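Local coordinates for phosphate binding protein (Planctomyces limnophilus, PDB 4JWO) that probably binds phosphate as the solute-binding component of a system that transports it across the cytoplasmic membrane, at residues Phe105-Ile119 with Arg284-Arg297. Sequence-based numbering, arbitrary orientation.
Sequences FIAEEIDVTGASRPI and RPLFIYTTKAKLKR. With SO4 (sulfate ion), chain B.
Thr-113 and Tyr-289 form a hydrogen-bonded pair where strands 112-115 and 284-291 run antiparallel in the sheet of a periplasmic binding protein fold. Tyr-289 N donates to Thr-113 O at 2.8 Å, and Thr-113 N returns a bond to Tyr-289 O. Ala-115 and Phe-287 repeat the pattern. The packing is tight on the face of Tyr-289 and Phe-287. The tyrosine ring turns its edge to Ala-115, whose CB lies 3.8 Å from Tyr-289 CE1. Tyr-289 CG stands anti to the carbonyl carbon (chi1 -74°), which sends the ring along strand 112-115 to the loop that follows. There Tyr-289 OH takes a nearly straight bond from Ile-119 N (2.8 Å, 172°). Phe-102 meets the same ring edge-to-face. A leucine in place of Tyr-289 would probably leave Ile-119 N without its acceptor and open a gap beside Ala-115. On the other face Val-112 CG1 touches Ile-288 CG2 at 3.6 Å. The rim is more open: Pro-118 is exposed, Arg-284 and Pro-285 partly so. A water bridges Ser-116 O and Pro-285 O, and Ser-116 CB sits over one face of the Arg-284 guanidinium, which pairs with Glu-205. Ser-116 OG donates to a sulfate also held by Ser-68, Ser-69 and Thr-98, consistent with a phosphate site. At the far end Lys-294 NZ forms a salt bridge with Asp-111 OD1 at 2.6 Å, nearly along its C-O axis. Arg-297, also paired with Glu-299, adds weak bonds from NH1 to Asp-111 OD1 and NH2 to OD2, its guanidinium plane 84° from the carboxylate.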
loop_
_atom_site.group_PDB
_atom_site.type_symbol
_atom_site.label_atom_id
_atom_site.label_comp_id
_atom_site.label_asym_id
_atom_site.label_seq_id
_atom_site.Cartn_x
_atom_site.Cartn_y
_atom_site.Cartn_z
ATOM N N PHE A 105 -5.516 -12.978 13.862
ATOM C CA PHE A 105 -5.802 -11.990 14.891
ATOM C C PHE A 105 -7.025 -12.426 15.681
ATOM O O PHE A 105 -7.019 -12.422 16.907
ATOM C CB PHE A 105 -6.072 -10.647 14.215
ATOM C CG PHE A 105 -6.087 -9.465 15.152
ATOM C CD1 PHE A 105 -4.918 -9.007 15.739
ATOM C CD2 PHE A 105 -7.269 -8.785 15.409
ATOM C CE1 PHE A 105 -4.928 -7.897 16.577
ATOM C CE2 PHE A 105 -7.288 -7.672 16.248
ATOM C CZ PHE A 105 -6.114 -7.228 16.832
ATOM N N ILE A 106 -8.072 -12.808 14.958
ATOM C CA ILE A 106 -9.315 -13.274 15.569
ATOM C C ILE A 106 -9.094 -14.598 16.308
ATOM O O ILE A 106 -9.675 -14.826 17.371
ATOM C CB ILE A 106 -10.440 -13.413 14.510
ATOM C CG1 ILE A 106 -10.883 -12.028 14.034
ATOM C CG2 ILE A 106 -11.634 -14.180 15.066
ATOM C CD1 ILE A 106 -11.556 -12.031 12.672
ATOM N N ALA A 107 -8.240 -15.455 15.753
ATOM C CA ALA A 107 -7.904 -16.728 16.392
ATOM C C ALA A 107 -6.911 -16.550 17.547
ATOM O O ALA A 107 -6.534 -17.525 18.206
ATOM C CB ALA A 107 -7.361 -17.716 15.364
ATOM N N GLU A 108 -6.497 -15.305 17.776
ATOM C CA GLU A 108 -5.599 -14.936 18.873
ATOM C C GLU A 108 -4.253 -15.648 18.812
ATOM O O GLU A 108 -3.719 -16.080 19.834
ATOM C CB GLU A 108 -6.275 -15.161 20.229
ATOM C CG GLU A 108 -7.511 -14.295 20.425
ATOM C CD GLU A 108 -8.028 -14.316 21.848
ATOM O OE1 GLU A 108 -8.708 -15.295 22.226
ATOM O OE2 GLU A 108 -7.749 -13.349 22.590
ATOM N N GLU A 109 -3.705 -15.749 17.607
ATOM C CA GLU A 109 -2.440 -16.437 17.386
ATOM C C GLU A 109 -1.304 -15.459 17.082
ATOM O O GLU A 109 -0.162 -15.871 16.876
ATOM C CB GLU A 109 -2.595 -17.472 16.263
ATOM C CG GLU A 109 -3.549 -18.616 16.619
ATOM C CD GLU A 109 -4.104 -19.338 15.400
ATOM O OE1 GLU A 109 -3.942 -18.825 14.267
ATOM O OE2 GLU A 109 -4.720 -20.413 15.583
ATOM N N ILE A 110 -1.630 -14.166 17.056
ATOM C CA ILE A 110 -0.646 -13.098 16.844
ATOM C C ILE A 110 -0.935 -11.877 17.737
ATOM O O ILE A 110 -2.004 -11.782 18.338
ATOM C CB ILE A 110 -0.591 -12.643 15.363
ATOM C CG1 ILE A 110 -1.954 -12.124 14.904
ATOM C CG2 ILE A 110 -0.109 -13.778 14.456
ATOM C CD1 ILE A 110 -1.945 -11.558 13.493
ATOM N N ASP A 111 0.010 -10.939 17.803
ATOM C CA ASP A 111 -0.126 -9.763 18.672
ATOM C C ASP A 111 -0.506 -8.502 17.910
ATOM O O ASP A 111 -1.236 -7.649 18.415
ATOM C CB ASP A 111 1.189 -9.492 19.400
ATOM C CG ASP A 111 1.632 -10.659 20.244
ATOM O OD1 ASP A 111 0.762 -11.310 20.854
ATOM O OD2 ASP A 111 2.851 -10.926 20.287
ATOM N N VAL A 112 0.017 -8.386 16.696
ATOM C CA VAL A 112 -0.127 -7.183 15.883
ATOM C C VAL A 112 -0.405 -7.586 14.446
ATOM O O VAL A 112 0.229 -8.500 13.932
ATOM C CB VAL A 112 1.178 -6.351 15.903
ATOM C CG1 VAL A 112 1.117 -5.217 14.895
ATOM C CG2 VAL A 112 1.445 -5.808 17.295
ATOM N N THR A 113 -1.348 -6.919 13.789
ATOM C CA THR A 113 -1.590 -7.228 12.387
ATOM C C THR A 113 -1.646 -5.970 11.513
ATOM O O THR A 113 -2.222 -4.949 11.902
ATOM C CB THR A 113 -2.829 -8.142 12.207
ATOM O OG1 THR A 113 -2.828 -8.700 10.887
ATOM C CG2 THR A 113 -4.123 -7.381 12.460
ATOM N N GLY A 114 -1.011 -6.055 10.350
ATOM C CA GLY A 114 -0.951 -4.948 9.401
ATOM C C GLY A 114 -2.057 -5.103 8.377
ATOM O O GLY A 114 -2.288 -6.204 7.879
ATOM N N ALA A 115 -2.753 -4.014 8.067
ATOM C CA ALA A 115 -3.908 -4.090 7.182
ATOM C C ALA A 115 -3.827 -3.027 6.106
ATOM O O ALA A 115 -3.484 -1.879 6.390
ATOM C CB ALA A 115 -5.186 -3.921 7.976
ATOM N N SER A 116 -4.144 -3.411 4.873
ATOM C CA SER A 116 -4.146 -2.433 3.789
ATOM C C SER A 116 -5.538 -1.837 3.620
ATOM O O SER A 116 -5.782 -1.062 2.706
ATOM C CB SER A 116 -3.684 -3.067 2.485
ATOM O OG SER A 116 -4.605 -4.045 2.059
ATOM N N ARG A 117 -6.439 -2.193 4.522
ATOM C CA ARG A 117 -7.781 -1.630 4.550
ATOM C C ARG A 117 -8.235 -1.698 5.988
ATOM O O ARG A 117 -7.700 -2.493 6.760
ATOM C CB ARG A 117 -8.727 -2.463 3.687
ATOM C CG ARG A 117 -8.707 -3.939 4.037
ATOM C CD ARG A 117 -10.026 -4.625 3.748
ATOM N NE ARG A 117 -9.929 -6.068 3.973
ATOM C CZ ARG A 117 -10.000 -6.644 5.169
ATOM N NH1 ARG A 117 -10.178 -5.896 6.250
ATOM N NH2 ARG A 117 -9.893 -7.966 5.283
ATOM N N PRO A 118 -9.229 -0.886 6.359
ATOM C CA PRO A 118 -9.753 -1.000 7.721
ATOM C C PRO A 118 -10.369 -2.376 7.963
ATOM O O PRO A 118 -10.838 -3.027 7.024
ATOM C CB PRO A 118 -10.844 0.069 7.761
ATOM C CG PRO A 118 -10.470 1.041 6.696
ATOM C CD PRO A 118 -9.875 0.206 5.609
ATOM N N ILE A 119 -10.353 -2.812 9.219
ATOM C CA ILE A 119 -11.079 -3.998 9.646
ATOM C C ILE A 119 -12.528 -3.945 9.155
ATOM O O ILE A 119 -13.158 -2.886 9.183
ATOM C CB ILE A 119 -11.011 -4.128 11.187
ATOM C CG1 ILE A 119 -11.534 -5.482 11.661
ATOM C CG2 ILE A 119 -11.735 -2.967 11.892
ATOM C CD1 ILE A 119 -11.404 -5.653 13.152
ATOM N N ARG A 284 -4.157 4.953 -0.528
ATOM C CA ARG A 284 -4.972 4.517 0.597
ATOM C C ARG A 284 -4.136 4.489 1.864
ATOM O O ARG A 284 -2.916 4.309 1.805
ATOM C CB ARG A 284 -5.544 3.123 0.329
ATOM C CG ARG A 284 -4.500 2.016 0.274
ATOM C CD ARG A 284 -5.159 0.730 -0.130
ATOM N NE ARG A 284 -4.202 -0.345 -0.349
ATOM C CZ ARG A 284 -4.549 -1.584 -0.689
ATOM N NH1 ARG A 284 -5.826 -1.896 -0.862
ATOM N NH2 ARG A 284 -3.619 -2.503 -0.873
ATOM N N PRO A 285 -4.795 4.641 3.023
ATOM C CA PRO A 285 -4.080 4.601 4.297
ATOM C C PRO A 285 -3.707 3.173 4.670
ATOM O O PRO A 285 -4.400 2.229 4.284
ATOM C CB PRO A 285 -5.097 5.175 5.285
ATOM C CG PRO A 285 -6.446 4.868 4.663
ATOM C CD PRO A 285 -6.223 4.969 3.178
ATOM N N LEU A 286 -2.609 3.024 5.405
ATOM C CA LEU A 286 -2.187 1.721 5.913
ATOM C C LEU A 286 -2.329 1.688 7.423
ATOM O O LEU A 286 -2.100 2.700 8.091
ATOM C CB LEU A 286 -0.739 1.458 5.529
ATOM C CG LEU A 286 -0.432 1.418 4.033
ATOM C CD1 LEU A 286 1.015 0.994 3.820
ATOM C CD2 LEU A 286 -1.389 0.456 3.333
ATOM N N PHE A 287 -2.693 0.522 7.961
ATOM C CA PHE A 287 -2.996 0.389 9.379
ATOM C C PHE A 287 -2.207 -0.702 10.092
ATOM O O PHE A 287 -1.814 -1.709 9.500
ATOM C CB PHE A 287 -4.490 0.115 9.592
ATOM C CG PHE A 287 -5.386 1.128 8.941
ATOM C CD1 PHE A 287 -5.767 2.268 9.622
ATOM C CD2 PHE A 287 -5.827 0.945 7.639
ATOM C CE1 PHE A 287 -6.593 3.207 9.020
ATOM C CE2 PHE A 287 -6.648 1.884 7.031
ATOM C CZ PHE A 287 -7.023 3.015 7.722
ATOM N N ILE A 288 -2.010 -0.481 11.382
ATOM C CA ILE A 288 -1.512 -1.502 12.291
ATOM C C ILE A 288 -2.553 -1.669 13.389
ATOM O O ILE A 288 -3.024 -0.681 13.957
ATOM C CB ILE A 288 -0.162 -1.081 12.904
ATOM C CG1 ILE A 288 0.969 -1.307 11.896
ATOM C CG2 ILE A 288 0.110 -1.839 14.204
ATOM C CD1 ILE A 288 1.430 -2.761 11.789
ATOM N N TYR A 289 -2.929 -2.916 13.672
ATOM C CA TYR A 289 -3.902 -3.228 14.717
ATOM C C TYR A 289 -3.251 -4.031 15.820
ATOM O O TYR A 289 -2.421 -4.899 15.558
ATOM C CB TYR A 289 -5.050 -4.074 14.153
ATOM C CG TYR A 289 -6.029 -3.321 13.290
ATOM C CD1 TYR A 289 -5.769 -3.092 11.948
ATOM C CD2 TYR A 289 -7.221 -2.852 13.816
ATOM C CE1 TYR A 289 -6.669 -2.404 11.155
ATOM C CE2 TYR A 289 -8.124 -2.172 13.032
ATOM C CZ TYR A 289 -7.846 -1.949 11.707
ATOM O OH TYR A 289 -8.757 -1.259 10.936
ATOM N N THR A 290 -3.634 -3.747 17.058
ATOM C CA THR A 290 -3.333 -4.645 18.157
ATOM C C THR A 290 -4.530 -4.575 19.097
ATOM O O THR A 290 -5.594 -4.121 18.690
ATOM C CB THR A 290 -2.001 -4.287 18.850
ATOM O OG1 THR A 290 -1.666 -5.305 19.803
ATOM C CG2 THR A 290 -2.095 -2.948 19.547
ATOM N N THR A 291 -4.391 -5.047 20.328
ATOM C CA THR A 291 -5.521 -5.021 21.246
ATOM C C THR A 291 -5.153 -4.286 22.523
ATOM O O THR A 291 -3.977 -4.097 22.819
ATOM C CB THR A 291 -6.029 -6.441 21.573
ATOM O OG1 THR A 291 -5.170 -7.055 22.541
ATOM C CG2 THR A 291 -6.072 -7.297 20.321
ATOM N N LYS A 292 -6.170 -3.871 23.272
ATOM C CA LYS A 292 -5.969 -3.186 24.539
ATOM C C LYS A 292 -5.241 -4.096 25.525
ATOM O O LYS A 292 -4.369 -3.649 26.271
ATOM C CB LYS A 292 -7.323 -2.744 25.103
ATOM C CG LYS A 292 -7.260 -1.818 26.298
ATOM C CD LYS A 292 -8.638 -1.210 26.563
ATOM C CE LYS A 292 -8.695 -0.480 27.898
ATOM N NZ LYS A 292 -7.831 0.733 27.918
ATOM N N ALA A 293 -5.584 -5.381 25.510
ATOM C CA ALA A 293 -4.936 -6.345 26.390
ATOM C C ALA A 293 -3.451 -6.522 26.068
ATOM O O ALA A 293 -2.622 -6.583 26.974
ATOM C CB ALA A 293 -5.665 -7.685 26.352
ATOM N N LYS A 294 -3.113 -6.606 24.782
ATOM C CA LYS A 294 -1.717 -6.771 24.379
ATOM C C LYS A 294 -0.888 -5.548 24.744
ATOM O O LYS A 294 0.307 -5.656 25.004
ATOM C CB LYS A 294 -1.601 -7.036 22.876
ATOM C CG LYS A 294 -2.314 -8.280 22.374
ATOM C CD LYS A 294 -1.511 -9.538 22.615
ATOM C CE LYS A 294 -2.188 -10.739 21.970
ATOM N NZ LYS A 294 -1.396 -11.982 22.178
ATOM N N LEU A 295 -1.528 -4.383 24.751
ATOM C CA LEU A 295 -0.850 -3.131 25.076
ATOM C C LEU A 295 -0.432 -3.034 26.548
ATOM O O LEU A 295 0.331 -2.140 26.921
ATOM C CB LEU A 295 -1.709 -1.933 24.659
ATOM C CG LEU A 295 -1.604 -1.651 23.160
ATOM C CD1 LEU A 295 -2.738 -0.768 22.673
ATOM C CD2 LEU A 295 -0.264 -1.008 22.850
ATOM N N LYS A 296 -0.922 -3.957 27.373
ATOM C CA LYS A 296 -0.482 -4.057 28.761
ATOM C C LYS A 296 0.940 -4.597 28.826
ATOM O O LYS A 296 1.661 -4.359 29.794
ATOM C CB LYS A 296 -1.416 -4.963 29.574
ATOM C CG LYS A 296 -2.785 -4.371 29.858
ATOM C CD LYS A 296 -3.664 -5.376 30.592
ATOM C CE LYS A 296 -5.082 -4.861 30.761
ATOM N NZ LYS A 296 -5.172 -3.768 31.765
ATOM N N ARG A 297 1.328 -5.347 27.798
ATOM C CA ARG A 297 2.697 -5.832 27.667
ATOM C C ARG A 297 3.545 -4.668 27.176
ATOM O O ARG A 297 3.310 -4.147 26.088
ATOM C CB ARG A 297 2.766 -7.002 26.678
ATOM C CG ARG A 297 2.061 -8.275 27.145
ATOM C CD ARG A 297 1.869 -9.260 25.999
ATOM N NE ARG A 297 3.035 -9.306 25.123
ATOM C CZ ARG A 297 3.071 -9.938 23.954
ATOM N NH1 ARG A 297 2.002 -10.590 23.517
ATOM N NH2 ARG A 297 4.177 -9.916 23.222
HETATM S S SO4 B . -3.204 -7.479 1.236
HETATM O O1 SO4 B . -3.048 -7.133 -0.172
HETATM O O2 SO4 B . -3.430 -6.290 2.045
HETATM O O3 SO4 B . -4.358 -8.351 1.364
HETATM O O4 SO4 B . -1.977 -8.143 1.692
HETATM O O HOH W 1 -6.864 1.528 3.286
#